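Local coordinates for Xaa-Pro aminopeptidase (Thermococcus sibiricus MM 739, PDB 4RGZ), which binds zinc and probably acts as a metallopeptidase that cleaves peptide bonds next to proline, at residues D157-R162 with K185-A190; G220-F225 with T241-P246; I224-A229 with G340-D345; C235-R240 with I305-E310. All coordinates share one frame; numbering follows the deposited sequence.

Followed from the N terminus, the chain first closes contact 1, where helix 143-164 meets the loop leaving helix 173-185; this is complete before the others begin. Contacts 2 and 3 then start from the same part of strand 222-231 and share Ile224 and Phe225. Contact 2 is local, pairing that strand with strand 234-243 in a hairpin, whereas contact 3 reaches far ahead to strand 339-350. Contact 4 opens on strand 234-243 and ends at 305-310, so it crosses contact 2 and is nested inside the loop closed by contact 3. Contacts 3 and 4 meet at one zinc ion, while Phe160 and Val159 of contact 1 pack against the hairpin.

Contact 1: residues D157-R162 with K185-A190; sequences DKVFYR and KNEFGA
Lys158 begins the meeting of helix 143-164 with the loop after helix 173-185: its CB lies 3.7 Å from Glu187 OE2. At the far end of the lysine, NZ stays 5.0 Å from the same OE2, so the opposite charges are near each other without touching. Val159 comes next and offers a methyl group. Its CG2 packs 3.9 Å from Glu187 CG and meets the aliphatic part of the acid, while the valine also touches Ile180 and Ile184 of helix 173-185 and Tyr227 of strand 222-231. One helical turn after Lys158, Arg162 swings out with a bend at its second torsion. Its NH1 forms a salt bridge to Glu187 OE1 at 3.4 Å, and the N-H...O angle of 138° makes the hydrogen bond within it weak. Guanidinium and carboxylate planes stand 87° apart, which rules out a flat, two-pronged pairing. Glu187 answers all three residues because its own chain bends at chi2 (-104°), turning OE1 to the arginine and OE2 to the lysine. Nearby, Lys185 pairs with Glu181 of the second subunit. The contact is thus helix-to-loop packing at the surface of the M24 domain: apolar where the valine sits, electrostatic outside it. With one long bond and one distant lysine, the carboxylate is probably steered more by general charge attraction than by directed hydrogen bonding.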
loop_
_atom_site.group_PDB
_atom_site.type_symbol
_atom_site.label_atom_id
_atom_site.label_comp_id
_atom_site.label_asym_id
_atom_site.label_seq_id
_atom_site.Cartn_x
_atom_site.Cartn_y
_atom_site.Cartn_z
ATOM N N ASP A 157 12.772 -19.059 -1.076
ATOM C CA ASP A 157 13.897 -19.911 -1.478
ATOM C C ASP A 157 13.732 -20.396 -2.924
ATOM O O ASP A 157 14.612 -20.196 -3.752
ATOM C CB ASP A 157 14.049 -21.097 -0.533
ATOM C CG ASP A 157 14.786 -20.737 0.741
ATOM O OD1 ASP A 157 14.979 -19.551 1.019
ATOM O OD2 ASP A 157 15.198 -21.633 1.487
ATOM N N LYS A 158 12.600 -20.997 -3.253
ATOM C CA LYS A 158 12.435 -21.495 -4.600
ATOM C C LYS A 158 12.620 -20.404 -5.663
ATOM O O LYS A 158 13.286 -20.626 -6.662
ATOM C CB LYS A 158 11.120 -22.248 -4.741
ATOM C CG LYS A 158 11.279 -23.737 -4.436
ATOM C CD LYS A 158 9.934 -24.466 -4.315
ATOM C CE LYS A 158 9.302 -24.261 -2.930
ATOM N NZ LYS A 158 7.837 -24.528 -2.922
ATOM N N VAL A 159 12.048 -19.229 -5.420
ATOM C CA VAL A 159 12.235 -18.036 -6.246
ATOM C C VAL A 159 13.739 -17.730 -6.406
ATOM O O VAL A 159 14.252 -17.658 -7.522
ATOM C CB VAL A 159 11.419 -16.850 -5.661
ATOM C CG1 VAL A 159 11.771 -15.528 -6.315
ATOM C CG2 VAL A 159 9.925 -17.134 -5.804
ATOM N N PHE A 160 14.460 -17.622 -5.303
ATOM C CA PHE A 160 15.914 -17.521 -5.395
ATOM C C PHE A 160 16.571 -18.385 -6.478
ATOM O O PHE A 160 17.353 -17.854 -7.271
ATOM C CB PHE A 160 16.575 -17.793 -4.050
ATOM C CG PHE A 160 18.060 -17.795 -4.117
ATOM C CD1 PHE A 160 18.752 -16.619 -4.136
ATOM C CD2 PHE A 160 18.762 -18.985 -4.199
ATOM C CE1 PHE A 160 20.123 -16.606 -4.204
ATOM C CE2 PHE A 160 20.141 -18.991 -4.264
ATOM C CZ PHE A 160 20.828 -17.793 -4.278
ATOM N N TYR A 161 16.282 -19.688 -6.517
ATOM C CA TYR A 161 16.951 -20.583 -7.468
ATOM C C TYR A 161 16.510 -20.316 -8.887
ATOM O O TYR A 161 17.334 -20.210 -9.792
ATOM C CB TYR A 161 16.749 -22.082 -7.128
ATOM C CG TYR A 161 17.283 -22.452 -5.765
ATOM C CD1 TYR A 161 18.635 -22.247 -5.459
ATOM C CD2 TYR A 161 16.437 -22.950 -4.750
ATOM C CE1 TYR A 161 19.134 -22.544 -4.210
ATOM C CE2 TYR A 161 16.943 -23.238 -3.476
ATOM C CZ TYR A 161 18.297 -23.037 -3.218
ATOM O OH TYR A 161 18.859 -23.305 -1.990
ATOM N N ARG A 162 15.204 -20.210 -9.097
ATOM C CA ARG A 162 14.701 -20.010 -10.441
ATOM C C ARG A 162 15.242 -18.676 -10.956
ATOM O O ARG A 162 15.597 -18.553 -12.128
ATOM C CB ARG A 162 13.176 -20.108 -10.486
ATOM C CG ARG A 162 12.660 -20.925 -11.676
ATOM C CD ARG A 162 11.431 -21.694 -11.241
ATOM N NE ARG A 162 10.503 -21.994 -12.327
ATOM C CZ ARG A 162 9.305 -21.418 -12.529
ATOM N NH1 ARG A 162 8.834 -20.450 -11.730
ATOM N NH2 ARG A 162 8.572 -21.823 -13.565
ATOM N N LYS A 185 4.095 -14.784 -7.536
ATOM C CA LYS A 185 2.664 -14.942 -7.751
ATOM C C LYS A 185 2.301 -16.064 -8.716
ATOM O O LYS A 185 1.134 -16.347 -8.871
ATOM C CB LYS A 185 2.016 -13.615 -8.144
ATOM C CG LYS A 185 2.267 -12.506 -7.124
ATOM C CD LYS A 185 1.780 -11.167 -7.642
ATOM C CE LYS A 185 1.871 -10.073 -6.589
ATOM N NZ LYS A 185 0.963 -8.940 -6.961
ATOM N N ASN A 186 3.292 -16.696 -9.361
ATOM C CA ASN A 186 3.155 -18.068 -9.967
ATOM C C ASN A 186 4.191 -19.119 -9.397
ATOM O O ASN A 186 4.883 -19.841 -10.130
ATOM C CB ASN A 186 3.136 -17.994 -11.496
ATOM C CG ASN A 186 2.361 -16.774 -12.006
ATOM O OD1 ASN A 186 2.597 -15.658 -11.535
ATOM N ND2 ASN A 186 1.430 -16.977 -12.945
ATOM N N GLU A 187 4.313 -19.108 -8.067
ATOM C CA GLU A 187 4.948 -20.138 -7.250
ATOM C C GLU A 187 3.998 -20.283 -6.072
ATOM O O GLU A 187 4.427 -20.428 -4.916
ATOM C CB GLU A 187 6.314 -19.705 -6.684
ATOM C CG GLU A 187 7.438 -19.507 -7.684
ATOM C CD GLU A 187 8.439 -20.635 -7.689
ATOM O OE1 GLU A 187 9.466 -20.503 -8.397
ATOM O OE2 GLU A 187 8.193 -21.652 -7.000
ATOM N N PHE A 188 2.703 -20.195 -6.359
ATOM C CA PHE A 188 1.670 -20.490 -5.363
ATOM C C PHE A 188 1.232 -19.234 -4.624
ATOM O O PHE A 188 1.927 -18.210 -4.641
ATOM C CB PHE A 188 2.160 -21.567 -4.355
ATOM C CG PHE A 188 1.053 -22.376 -3.698
ATOM C CD1 PHE A 188 0.077 -23.028 -4.465
ATOM C CD2 PHE A 188 1.014 -22.521 -2.299
ATOM C CE1 PHE A 188 -0.923 -23.778 -3.854
ATOM C CE2 PHE A 188 0.014 -23.276 -1.688
ATOM C CZ PHE A 188 -0.955 -23.901 -2.468
ATOM N N GLY A 189 0.063 -19.349 -3.990
ATOM C CA GLY A 189 -0.448 -18.379 -3.026
ATOM C C GLY A 189 0.264 -18.359 -1.673
ATOM O O GLY A 189 0.250 -19.371 -0.957
ATOM N N ALA A 190 0.905 -17.236 -1.311
ATOM C CA ALA A 190 1.144 -16.033 -2.157
ATOM C C ALA A 190 0.310 -15.895 -3.440
ATOM O O ALA A 190 0.806 -16.190 -4.520
ATOM C CB ALA A 190 2.635 -15.911 -2.475
#

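Contact 2: residues G220-F225 with T241-P246; sequences GDVVIF and TVVVGP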
loop_
_atom_site.group_PDB
_atom_site.type_symbol
_atom_site.label_atom_id
_atom_site.label_comp_id
_atom_site.label_asym_id
_atom_site.label_seq_id
_atom_site.Cartn_x
_atom_site.Cartn_y
_atom_site.Cartn_z
ATOM N N GLY A 220 30.593 -7.705 -14.284
ATOM C CA GLY A 220 31.360 -6.985 -13.282
ATOM C C GLY A 220 30.527 -6.336 -12.214
ATOM O O GLY A 220 31.069 -5.774 -11.279
ATOM N N ASP A 221 29.204 -6.420 -12.354
ATOM C CA ASP A 221 28.230 -5.892 -11.387
ATOM C C ASP A 221 27.982 -6.830 -10.239
ATOM O O ASP A 221 27.679 -8.005 -10.471
ATOM C CB ASP A 221 26.868 -5.776 -12.058
ATOM C CG ASP A 221 26.643 -4.450 -12.719
ATOM O OD1 ASP A 221 27.320 -3.474 -12.314
ATOM O OD2 ASP A 221 25.771 -4.395 -13.639
ATOM N N VAL A 222 28.048 -6.338 -9.007
ATOM C CA VAL A 222 27.396 -7.065 -7.945
ATOM C C VAL A 222 25.940 -6.602 -7.827
ATOM O O VAL A 222 25.624 -5.425 -7.981
ATOM C CB VAL A 222 28.149 -7.099 -6.614
ATOM C CG1 VAL A 222 29.410 -6.287 -6.654
ATOM C CG2 VAL A 222 27.262 -6.752 -5.434
ATOM N N VAL A 223 25.052 -7.566 -7.623
ATOM C CA VAL A 223 23.631 -7.333 -7.649
ATOM C C VAL A 223 23.000 -7.922 -6.406
ATOM O O VAL A 223 23.112 -9.128 -6.144
ATOM C CB VAL A 223 22.975 -7.967 -8.888
ATOM C CG1 VAL A 223 21.517 -7.534 -8.998
ATOM C CG2 VAL A 223 23.732 -7.587 -10.146
ATOM N N ILE A 224 22.401 -7.026 -5.640
ATOM C CA ILE A 224 21.652 -7.324 -4.456
ATOM C C ILE A 224 20.202 -7.483 -4.851
ATOM O O ILE A 224 19.670 -6.679 -5.638
ATOM C CB ILE A 224 21.724 -6.140 -3.502
ATOM C CG1 ILE A 224 23.175 -5.829 -3.172
ATOM C CG2 ILE A 224 20.860 -6.357 -2.251
ATOM C CD1 ILE A 224 23.311 -4.748 -2.105
ATOM N N PHE A 225 19.560 -8.526 -4.337
ATOM C CA PHE A 225 18.109 -8.680 -4.523
ATOM C C PHE A 225 17.358 -9.089 -3.241
ATOM O O PHE A 225 17.780 -9.979 -2.500
ATOM C CB PHE A 225 17.757 -9.507 -5.762
ATOM C CG PHE A 225 18.433 -10.830 -5.843
ATOM C CD1 PHE A 225 19.812 -10.926 -6.036
ATOM C CD2 PHE A 225 17.679 -12.014 -5.769
ATOM C CE1 PHE A 225 20.423 -12.174 -6.136
ATOM C CE2 PHE A 225 18.280 -13.275 -5.861
ATOM C CZ PHE A 225 19.645 -13.356 -6.060
ATOM N N THR A 241 23.100 -11.708 -2.494
ATOM C CA THR A 241 23.999 -10.936 -3.326
ATOM C C THR A 241 24.798 -11.843 -4.233
ATOM O O THR A 241 25.393 -12.806 -3.780
ATOM C CB THR A 241 24.911 -10.061 -2.453
ATOM O OG1 THR A 241 24.098 -9.130 -1.743
ATOM C CG2 THR A 241 25.920 -9.304 -3.268
ATOM N N VAL A 242 24.783 -11.510 -5.521
ATOM C CA VAL A 242 25.457 -12.295 -6.546
ATOM C C VAL A 242 26.331 -11.380 -7.410
ATOM O O VAL A 242 26.106 -10.174 -7.435
ATOM C CB VAL A 242 24.446 -13.069 -7.443
ATOM C CG1 VAL A 242 23.605 -14.040 -6.615
ATOM C CG2 VAL A 242 23.563 -12.129 -8.283
ATOM N N VAL A 243 27.313 -11.961 -8.108
ATOM C CA VAL A 243 28.189 -11.243 -9.038
ATOM C C VAL A 243 28.043 -11.745 -10.449
ATOM O O VAL A 243 28.072 -12.943 -10.682
ATOM C CB VAL A 243 29.668 -11.387 -8.678
ATOM C CG1 VAL A 243 30.028 -10.356 -7.636
ATOM C CG2 VAL A 243 30.011 -12.789 -8.180
ATOM N N VAL A 244 27.868 -10.820 -11.387
ATOM C CA VAL A 244 27.952 -11.146 -12.809
ATOM C C VAL A 244 29.430 -11.019 -13.140
ATOM O O VAL A 244 30.075 -10.049 -12.716
ATOM C CB VAL A 244 27.113 -10.192 -13.681
ATOM C CG1 VAL A 244 26.702 -10.869 -14.960
ATOM C CG2 VAL A 244 25.860 -9.770 -12.949
ATOM N N GLY A 245 29.970 -12.004 -13.855
ATOM C CA GLY A 245 31.414 -12.109 -14.098
ATOM C C GLY A 245 32.162 -12.548 -12.851
ATOM O O GLY A 245 31.588 -12.540 -11.767
ATOM N N PRO A 246 33.443 -12.952 -12.979
ATOM C CA PRO A 246 34.163 -13.255 -11.750
ATOM C C PRO A 246 34.292 -12.002 -10.896
ATOM O O PRO A 246 34.179 -10.896 -11.434
ATOM C CB PRO A 246 35.526 -13.707 -12.252
ATOM C CG PRO A 246 35.233 -14.285 -13.579
ATOM C CD PRO A 246 34.244 -13.314 -14.159
#
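Val223 and Val242 form the hydrogen-bonded pair at the heart of this contact, each using its N-H and its carbonyl. Val223 N reaches Val242 O at 2.8 Å, almost straight at 169°, and Val242 N returns to Val223 O at 3.0 Å. Side chains pack closely on both faces. On one, the Phe225 ring presents its edge to Val242, with CE1 3.7 Å from CG1, and Ile164 of helix 143-164 covers the pair. On the other, the methyl groups Val222 CG2 and Thr241 CG2 meet at 3.6 Å, and Val222 CB faces Val243 CG1 beneath Val251 of helix 249-268. Thr241 holds OG1 beside its backbone N (chi1 -63°), alongside Ile224 and in hydrogen-bonding reach of Arg342 O on strand 339-350. With an alanine here, Arg342 O would probably lose its hydroxyl partner and Val222 CG2 the methyl it rests on. Toward Gly220 and Gly245, where the strands run into loop, the grip slackens. Val244 N still bonds well to Asp221 O at 3.0 Å, but Gly220 N approaches Val244 O from above the carbonyl plane, with an N-H...O angle of 146°, and beyond it Pro246 is exposed and adds almost nothing. Asp221 itself turns to Arg218 and Arg215. The whole is an antiparallel beta hairpin, strands 222-231 and 234-243, as found in the pita-bread fold of M24 peptidases.

Contact 3: residues I224-A229 with G340-D345; sequences IFDYGA and GVRIED. With ZN (zinc ion), chain E.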
loop_
_atom_site.group_PDB
_atom_site.type_symbol
_atom_site.label_atom_id
_atom_site.label_comp_id
_atom_site.label_asym_id
_atom_site.label_seq_id
_atom_site.Cartn_x
_atom_site.Cartn_y
_atom_site.Cartn_z
ATOM N N ILE A 224 22.401 -7.026 -5.640
ATOM C CA ILE A 224 21.652 -7.324 -4.456
ATOM C C ILE A 224 20.202 -7.483 -4.851
ATOM O O ILE A 224 19.670 -6.679 -5.638
ATOM C CB ILE A 224 21.724 -6.140 -3.502
ATOM C CG1 ILE A 224 23.175 -5.829 -3.172
ATOM C CG2 ILE A 224 20.860 -6.357 -2.251
ATOM C CD1 ILE A 224 23.311 -4.748 -2.105
ATOM N N PHE A 225 19.560 -8.526 -4.337
ATOM C CA PHE A 225 18.109 -8.680 -4.523
ATOM C C PHE A 225 17.358 -9.089 -3.241
ATOM O O PHE A 225 17.780 -9.979 -2.500
ATOM C CB PHE A 225 17.757 -9.507 -5.762
ATOM C CG PHE A 225 18.433 -10.830 -5.843
ATOM C CD1 PHE A 225 19.812 -10.926 -6.036
ATOM C CD2 PHE A 225 17.679 -12.014 -5.769
ATOM C CE1 PHE A 225 20.423 -12.174 -6.136
ATOM C CE2 PHE A 225 18.280 -13.275 -5.861
ATOM C CZ PHE A 225 19.645 -13.356 -6.060
ATOM N N ASP A 226 16.275 -8.369 -2.973
ATOM C CA ASP A 226 15.658 -8.325 -1.652
ATOM C C ASP A 226 14.158 -8.328 -1.930
ATOM O O ASP A 226 13.651 -7.476 -2.668
ATOM C CB ASP A 226 16.124 -7.047 -0.940
ATOM C CG ASP A 226 15.665 -6.931 0.515
ATOM O OD1 ASP A 226 14.875 -7.771 1.003
ATOM O OD2 ASP A 226 16.128 -5.967 1.203
ATOM N N TYR A 227 13.458 -9.328 -1.393
ATOM C CA TYR A 227 12.064 -9.549 -1.763
ATOM C C TYR A 227 11.405 -10.360 -0.684
ATOM O O TYR A 227 12.045 -10.703 0.321
ATOM C CB TYR A 227 11.946 -10.234 -3.152
ATOM C CG TYR A 227 12.708 -11.533 -3.273
ATOM C CD1 TYR A 227 14.106 -11.561 -3.281
ATOM C CD2 TYR A 227 12.031 -12.757 -3.350
ATOM C CE1 TYR A 227 14.792 -12.764 -3.371
ATOM C CE2 TYR A 227 12.721 -13.956 -3.429
ATOM C CZ TYR A 227 14.085 -13.966 -3.444
ATOM O OH TYR A 227 14.761 -15.188 -3.529
ATOM N N GLY A 228 10.126 -10.655 -0.865
ATOM C CA GLY A 228 9.384 -11.384 0.135
ATOM C C GLY A 228 7.991 -11.753 -0.298
ATOM O O GLY A 228 7.395 -11.146 -1.192
ATOM N N ALA A 229 7.464 -12.760 0.376
ATOM C CA ALA A 229 6.186 -13.337 0.038
ATOM C C ALA A 229 5.363 -13.381 1.314
ATOM O O ALA A 229 5.923 -13.215 2.419
ATOM C CB ALA A 229 6.400 -14.722 -0.535
ATOM N N GLY A 340 27.247 -2.737 -3.103
ATOM C CA GLY A 340 26.833 -3.080 -1.741
ATOM C C GLY A 340 26.759 -4.590 -1.583
ATOM O O GLY A 340 26.688 -5.310 -2.594
ATOM N N VAL A 341 26.799 -5.065 -0.325
ATOM C CA VAL A 341 26.434 -6.452 -0.009
ATOM C C VAL A 341 25.561 -6.541 1.238
ATOM O O VAL A 341 25.939 -6.028 2.320
ATOM C CB VAL A 341 27.652 -7.365 0.250
ATOM C CG1 VAL A 341 27.159 -8.811 0.373
ATOM C CG2 VAL A 341 28.709 -7.249 -0.850
ATOM N N ARG A 342 24.406 -7.208 1.092
ATOM C CA ARG A 342 23.527 -7.540 2.213
ATOM C C ARG A 342 23.110 -9.011 2.097
ATOM O O ARG A 342 22.843 -9.504 1.005
ATOM C CB ARG A 342 22.296 -6.627 2.256
ATOM C CG ARG A 342 21.361 -6.875 3.460
ATOM C CD ARG A 342 19.944 -6.341 3.268
ATOM N NE ARG A 342 20.078 -5.035 2.680
ATOM C CZ ARG A 342 19.588 -4.609 1.524
ATOM N NH1 ARG A 342 18.756 -5.333 0.786
ATOM N NH2 ARG A 342 19.923 -3.391 1.150
ATOM N N ILE A 343 23.080 -9.711 3.231
ATOM C CA ILE A 343 22.641 -11.123 3.289
ATOM C C ILE A 343 21.607 -11.189 4.421
ATOM O O ILE A 343 21.891 -10.858 5.570
ATOM C CB ILE A 343 23.821 -12.097 3.559
ATOM C CG1 ILE A 343 24.911 -12.001 2.473
ATOM C CG2 ILE A 343 23.329 -13.540 3.681
ATOM C CD1 ILE A 343 26.215 -12.711 2.830
ATOM N N GLU A 344 20.399 -11.606 4.071
ATOM C CA GLU A 344 19.270 -11.575 4.971
ATOM C C GLU A 344 18.629 -12.948 5.068
ATOM O O GLU A 344 18.375 -13.636 4.063
ATOM C CB GLU A 344 18.236 -10.590 4.444
ATOM C CG GLU A 344 17.106 -10.258 5.413
ATOM C CD GLU A 344 16.030 -9.396 4.771
ATOM O OE1 GLU A 344 15.942 -9.343 3.506
ATOM O OE2 GLU A 344 15.259 -8.772 5.532
ATOM N N ASP A 345 18.357 -13.345 6.296
ATOM C CA ASP A 345 17.633 -14.567 6.556
ATOM C C ASP A 345 16.475 -14.237 7.497
ATOM O O ASP A 345 16.468 -13.211 8.206
ATOM C CB ASP A 345 18.556 -15.605 7.212
ATOM C CG ASP A 345 19.443 -16.357 6.210
ATOM O OD1 ASP A 345 18.971 -16.795 5.141
ATOM O OD2 ASP A 345 20.626 -16.575 6.518
HETATM ZN ZN ZN E . 14.707 -7.592 3.111
HETATM O O HOH W 1 14.698 -5.966 4.427
#
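The metal site of the M24 pita-bread fold brings Asp226 and Glu344 together. The segment axes of 224-227 and 340-342 come within 7.6 Å, and the two share no backbone hydrogen bonds here. One zinc ion joins the acids: Asp226 OD1 binds it at 2.1 Å and Glu344 OE1 at 2.2 Å, with Asp237 and a water completing the shell, and Glu344 OE2 stands farther off at 2.7 Å. The two carboxylates cross nearly at right angles, their planes 88° apart, and the bound oxygens come within 3.1 Å of each other because they have the metal in common. Asp226 sends CG anti to its backbone N (chi1 -174°), which carries the group across to the facing strand. Its other oxygen, OD2, is taken by Arg342, whose NH1 forms a salt bridge at 2.7 Å, the two planes turned 47° to each other. Arg342 gets there by a bend at its third torsion. Behind this pair, Ile224 lays CD1 3.5 Å from Gly340 O and CG2 3.8 Å from Arg342 NH1, giving the guanidinium an aliphatic neighbour. Replacing Ile224 by an alanine would probably open a gap beside the Gly340 carbonyl and strip Arg342 NH1 of that neighbour. Glu344 OE1 also hydrogen-bonds Thr239 OG1, a second-shell contact. Between metal and arginine, each oxygen of Asp226 thus has its own partner, an arrangement that is likely to fix the rotation of the carboxylate and so keep OD1 directed at the zinc.

Contact 4: residues C235-R240 with I305-E310; sequences CSDVTR and IDVHEE. With ZN (zinc ion), chain E.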
loop_
_atom_site.group_PDB
_atom_site.type_symbol
_atom_site.label_atom_id
_atom_site.label_comp_id
_atom_site.label_asym_id
_atom_site.label_seq_id
_atom_site.Cartn_x
_atom_site.Cartn_y
_atom_site.Cartn_z
ATOM N N CYS A 235 4.558 -13.042 6.578
ATOM C CA CYS A 235 5.557 -12.402 5.733
ATOM C C CYS A 235 6.971 -13.010 5.828
ATOM O O CYS A 235 7.524 -13.293 6.942
ATOM C CB CYS A 235 5.654 -10.909 6.136
ATOM S SG CYS A 235 4.317 -9.847 5.555
ATOM N N SER A 236 7.580 -13.155 4.664
ATOM C CA SER A 236 8.983 -13.484 4.612
ATOM C C SER A 236 9.690 -12.350 3.908
ATOM O O SER A 236 9.031 -11.415 3.361
ATOM C CB SER A 236 9.182 -14.772 3.835
ATOM O OG SER A 236 8.872 -14.618 2.477
ATOM N N ASP A 237 11.020 -12.434 3.908
ATOM C CA ASP A 237 11.881 -11.304 3.554
ATOM C C ASP A 237 13.312 -11.838 3.448
ATOM O O ASP A 237 13.980 -12.145 4.457
ATOM C CB ASP A 237 11.784 -10.236 4.655
ATOM C CG ASP A 237 12.532 -8.960 4.329
ATOM O OD1 ASP A 237 13.035 -8.799 3.181
ATOM O OD2 ASP A 237 12.635 -8.098 5.239
ATOM N N VAL A 238 13.800 -11.942 2.223
ATOM C CA VAL A 238 15.118 -12.453 2.024
ATOM C C VAL A 238 15.885 -11.472 1.141
ATOM O O VAL A 238 15.272 -10.742 0.316
ATOM C CB VAL A 238 15.011 -13.861 1.412
ATOM C CG1 VAL A 238 14.560 -13.802 -0.026
ATOM C CG2 VAL A 238 16.304 -14.628 1.565
ATOM N N THR A 239 17.203 -11.425 1.346
ATOM C CA THR A 239 18.133 -10.681 0.509
ATOM C C THR A 239 19.319 -11.595 0.142
ATOM O O THR A 239 19.863 -12.301 0.991
ATOM C CB THR A 239 18.697 -9.429 1.252
ATOM O OG1 THR A 239 17.648 -8.548 1.663
ATOM C CG2 THR A 239 19.636 -8.646 0.374
ATOM N N ARG A 240 19.736 -11.570 -1.118
ATOM C CA ARG A 240 20.951 -12.284 -1.499
ATOM C C ARG A 240 21.800 -11.445 -2.466
ATOM O O ARG A 240 21.281 -10.577 -3.184
ATOM C CB ARG A 240 20.612 -13.653 -2.106
ATOM C CG ARG A 240 20.078 -14.659 -1.087
ATOM C CD ARG A 240 21.177 -15.120 -0.106
ATOM N NE ARG A 240 20.754 -16.221 0.757
ATOM C CZ ARG A 240 20.092 -16.105 1.913
ATOM N NH1 ARG A 240 19.744 -14.919 2.398
ATOM N NH2 ARG A 240 19.767 -17.198 2.585
ATOM N N ILE A 305 2.259 -10.254 10.378
ATOM C CA ILE A 305 1.268 -9.841 9.401
ATOM C C ILE A 305 1.797 -8.628 8.667
ATOM O O ILE A 305 1.359 -8.308 7.575
ATOM C CB ILE A 305 -0.065 -9.524 10.096
ATOM C CG1 ILE A 305 -0.612 -10.800 10.716
ATOM C CG2 ILE A 305 -1.101 -8.984 9.109
ATOM C CD1 ILE A 305 -1.298 -10.571 12.031
ATOM N N ASP A 306 2.781 -7.983 9.284
ATOM C CA ASP A 306 3.531 -6.901 8.681
ATOM C C ASP A 306 4.982 -7.269 8.466
ATOM O O ASP A 306 5.517 -8.053 9.229
ATOM C CB ASP A 306 3.480 -5.730 9.623
ATOM C CG ASP A 306 2.125 -5.137 9.699
ATOM O OD1 ASP A 306 1.353 -5.275 8.732
ATOM O OD2 ASP A 306 1.818 -4.540 10.731
ATOM N N VAL A 307 5.608 -6.686 7.444
ATOM C CA VAL A 307 7.029 -6.876 7.179
ATOM C C VAL A 307 7.962 -6.175 8.172
ATOM O O VAL A 307 9.136 -6.559 8.306
ATOM C CB VAL A 307 7.477 -6.360 5.805
ATOM C CG1 VAL A 307 8.361 -7.418 5.159
ATOM C CG2 VAL A 307 6.314 -5.986 4.898
ATOM N N HIS A 308 7.484 -5.130 8.842
ATOM C CA HIS A 308 8.252 -4.571 9.929
ATOM C C HIS A 308 7.409 -4.608 11.166
ATOM O O HIS A 308 6.323 -4.024 11.242
ATOM C CB HIS A 308 8.703 -3.144 9.635
ATOM C CG HIS A 308 9.757 -3.031 8.553
ATOM N ND1 HIS A 308 10.148 -4.077 7.792
ATOM C CD2 HIS A 308 10.513 -1.941 8.127
ATOM C CE1 HIS A 308 11.092 -3.677 6.925
ATOM N NE2 HIS A 308 11.321 -2.369 7.138
ATOM N N GLU A 309 7.904 -5.321 12.161
ATOM C CA GLU A 309 7.312 -5.271 13.472
ATOM C C GLU A 309 8.340 -5.693 14.487
ATOM O O GLU A 309 9.501 -5.994 14.133
ATOM C CB GLU A 309 6.064 -6.137 13.542
ATOM C CG GLU A 309 6.094 -7.410 12.725
ATOM C CD GLU A 309 4.823 -8.200 12.935
ATOM O OE1 GLU A 309 4.862 -9.147 13.789
ATOM O OE2 GLU A 309 3.798 -7.854 12.264
ATOM N N GLU A 310 7.929 -5.692 15.748
ATOM C CA GLU A 310 8.805 -6.071 16.839
ATOM C C GLU A 310 9.053 -7.585 16.712
ATOM O O GLU A 310 8.183 -8.325 16.278
ATOM C CB GLU A 310 8.179 -5.637 18.167
ATOM C CG GLU A 310 9.152 -5.531 19.346
ATOM C CD GLU A 310 10.118 -4.334 19.278
ATOM O OE1 GLU A 310 9.640 -3.186 19.030
ATOM O OE2 GLU A 310 11.345 -4.542 19.477
HETATM ZN ZN ZN E . 14.707 -7.592 3.111
HETATM O O HOH W 1 14.698 -5.966 4.427
#
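Cys235 lays its sulfur against the backbone of the loop 305-310, with SG 3.9 Å from both Asp306 C and Val307 N, so it rests on the peptide link between those two residues; Ile305 O is equally near. The place is the inner face of the pita-bread fold, where strand 234-243 passes the zinc and loop 305-310, between strands 300-302 and 311-313, packs against it. No hydrogen bond crosses the contact; it is held by packing. Val307 lies beside Cys235 and, by its CG1 branch, also approaches the metal ligand Asp237, coming 4.3 Å from OD2. With CG trans to the main-chain nitrogen (chi1 -174°), Asp237 brings OD1 to the zinc at 2.1 Å. Asp226 and Glu344 supply the other protein ligands, and a water fills one more position. The valine methyl is thus a nonpolar neighbour to the oxygen that does not make the short metal bond. Within the loop, Asp306 N is bonded to Glu309 OE2 at 3.2 Å, the donor lying above the carboxylate plane. Arg138, which bridges Glu309 and Asp306, and Ser30, which bonds Asp306 OD1, tie the loop to the N-terminal part of the chain. His308 points its CB away from the strand, yet its ring end comes nearer, ND1 lying 5.4 Å from Asp237 OD2. Within the loop, the same ND1 donates to Val307 O at 2.7 Å, the carbonyl oxygen lying in the ring plane.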